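Local atomic coordinates of RNA polymerase sigma factor SIGMA-28 (FliA) (PDB entry 1RP3), a protein that probably acts as the flagellar sigma factor that directs RNA polymerase to its promoters, and is bound in an inactive conformation by the anti-sigma factor FlgM. Residues 44-47 with 48-52. Residues are numbered along the deposited sequence; the frame is centred on the assembly and turned at random.
Sequences DLIS and YGVIG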
ATOM      1  N   ASP A  44       1.033  -6.754  12.328  1.00 31.80           N
ATOM      2  CA  ASP A  44       1.334  -5.421  12.859  1.00 32.31           C
ATOM      3  C   ASP A  44       0.516  -4.384  12.088  1.00 32.27           C
ATOM      4  O   ASP A  44      -0.147  -3.518  12.690  1.00 32.00           O
ATOM      5  CB  ASP A  44       2.827  -5.097  12.754  1.00 33.37           C
ATOM      6  CG  ASP A  44       3.652  -5.773  13.836  1.00 38.38           C
ATOM      7  OD1 ASP A  44       3.114  -6.036  14.944  1.00 42.51           O
ATOM      8  OD2 ASP A  44       4.850  -6.032  13.583  1.00 38.58           O
ATOM      9  N   LEU A  45       0.517  -4.532  10.761  1.00 30.59           N
ATOM     10  CA  LEU A  45      -0.218  -3.649   9.868  1.00 30.34           C
ATOM     11  C   LEU A  45      -1.690  -3.696  10.238  1.00 30.84           C
ATOM     12  O   LEU A  45      -2.318  -2.665  10.434  1.00 32.85           O
ATOM     13  CB  LEU A  45      -0.048  -4.097   8.412  1.00 28.28           C
ATOM     14  CG  LEU A  45       1.194  -3.722   7.595  1.00 27.35           C
ATOM     15  CD1 LEU A  45       2.328  -3.289   8.445  1.00 22.97           C
ATOM     16  CD2 LEU A  45       1.598  -4.903   6.776  1.00 23.90           C
ATOM     17  N   ILE A  46      -2.236  -4.902  10.337  1.00 30.97           N
ATOM     18  CA  ILE A  46      -3.636  -5.071  10.691  1.00 28.37           C
ATOM     19  C   ILE A  46      -3.914  -4.458  12.054  1.00 28.45           C
ATOM     20  O   ILE A  46      -4.923  -3.778  12.237  1.00 27.12           O
ATOM     21  CB  ILE A  46      -4.042  -6.556  10.695  1.00 27.31           C
ATOM     22  CG1 ILE A  46      -3.943  -7.120   9.281  1.00 25.78           C
ATOM     23  CG2 ILE A  46      -5.485  -6.734  11.227  1.00 26.25           C
ATOM     24  CD1 ILE A  46      -4.281  -8.603   9.207  1.00 27.13           C
ATOM     25  N   SER A  47      -3.000  -4.675  12.996  1.00 28.12           N
ATOM     26  CA  SER A  47      -3.162  -4.135  14.344  1.00 29.40           C
ATOM     27  C   SER A  47      -3.381  -2.641  14.312  1.00 28.80           C
ATOM     28  O   SER A  47      -4.395  -2.163  14.798  1.00 30.01           O
ATOM     29  CB  SER A  47      -1.967  -4.477  15.214  1.00 27.42           C
ATOM     30  OG  SER A  47      -1.999  -5.845  15.519  1.00 27.93           O
ATOM     31  N   TYR A  48      -2.457  -1.914  13.689  1.00 30.21           N
ATOM     32  CA  TYR A  48      -2.570  -0.467  13.582  1.00 28.41           C
ATOM     33  C   TYR A  48      -3.777  -0.088  12.738  1.00 27.03           C
ATOM     34  O   TYR A  48      -4.484   0.858  13.054  1.00 29.44           O
ATOM     35  CB  TYR A  48      -1.279   0.133  13.021  1.00 28.19           C
ATOM     36  CG  TYR A  48      -0.168   0.165  14.054  1.00 30.08           C
ATOM     37  CD1 TYR A  48      -0.079   1.216  14.967  1.00 30.34           C
ATOM     38  CD2 TYR A  48       0.768  -0.874  14.148  1.00 28.37           C
ATOM     39  CE1 TYR A  48       0.910   1.234  15.951  1.00 33.88           C
ATOM     40  CE2 TYR A  48       1.759  -0.870  15.133  1.00 29.45           C
ATOM     41  CZ  TYR A  48       1.827   0.185  16.025  1.00 32.25           C
ATOM     42  OH  TYR A  48       2.829   0.221  16.973  1.00 39.36           O
ATOM     43  N   GLY A  49      -4.056  -0.896  11.727  1.00 25.47           N
ATOM     44  CA  GLY A  49      -5.182  -0.658  10.850  1.00 24.54           C
ATOM     45  C   GLY A  49      -6.510  -0.732  11.580  1.00 27.32           C
ATOM     46  O   GLY A  49      -7.446  -0.021  11.221  1.00 28.18           O
ATOM     47  N   VAL A  50      -6.598  -1.586  12.598  1.00 26.88           N
ATOM     48  CA  VAL A  50      -7.821  -1.730  13.374  1.00 26.59           C
ATOM     49  C   VAL A  50      -7.971  -0.528  14.285  1.00 28.26           C
ATOM     50  O   VAL A  50      -9.079  -0.031  14.467  1.00 29.21           O
ATOM     51  CB  VAL A  50      -7.839  -3.066  14.180  1.00 26.41           C
ATOM     52  CG1 VAL A  50      -8.968  -3.080  15.207  1.00 22.53           C
ATOM     53  CG2 VAL A  50      -8.023  -4.223  13.225  1.00 22.00           C
ATOM     54  N   ILE A  51      -6.864  -0.058  14.861  1.00 30.14           N
ATOM     55  CA  ILE A  51      -6.928   1.117  15.721  1.00 32.22           C
ATOM     56  C   ILE A  51      -7.474   2.270  14.864  1.00 32.84           C
ATOM     57  O   ILE A  51      -8.411   2.963  15.274  1.00 33.50           O
ATOM     58  CB  ILE A  51      -5.555   1.502  16.295  1.00 33.37           C
ATOM     59  CG1 ILE A  51      -4.994   0.359  17.134  1.00 34.17           C
ATOM     60  CG2 ILE A  51      -5.675   2.787  17.133  1.00 30.93           C
ATOM     61  CD1 ILE A  51      -5.839   0.059  18.344  1.00 39.60           C
ATOM     62  N   GLY A  52      -6.939   2.403  13.649  1.00 31.73           N
ATOM     63  CA  GLY A  52      -7.393   3.433  12.736  1.00 31.89           C
ATOM     64  C   GLY A  52      -8.880   3.306  12.441  1.00 31.10           C
ATOM     65  O   GLY A  52      -9.609   4.292  12.436  1.00 32.10           O
TER
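With chi1 at -75°, Tyr48 holds CG beside its own backbone N and turns the ring back alongside the preceding turn of alpha helix 42-58 in sigma-70 region 2, where CD2 comes 3.2 Å from Asp44 O. That oxygen lies at the ring edge, near its plane, and also accepts the nearly straight bond from Tyr48 N (3.0 Å, 171° at the hydrogen). One carbonyl therefore meets both the amide and the ring of the same residue. On another side of the helix, Ile46 CG2 stands anti to its backbone N and meets Val50 CG2 at 4.1 Å, an i to i+4 apolar pair. The i to i+4 backbone bonds continue, more bent: Gly49 N gives to Leu45 O at 2.8 Å, and Val50 N to Ile46 O with 139° at the hydrogen.

Leu45, Ile46 and Val50 pack on helix 7-33, whereas Tyr48 stacks on Tyr83 of helix 66-85. Leu39 of the FlgM chain touches Ser47, Val50 and Ile51, so this short run of helix meets both neighbouring helices of the sigma factor and its inhibitor. Ser47 OG is hydrogen-bonded within the helix, to Arg43 O. Ser47 O accepts Ile51 N at 3.2 Å and a weak second bond from Val50 N, while Ile51 CG1 lies 3.5 Å from the same Ser47 O.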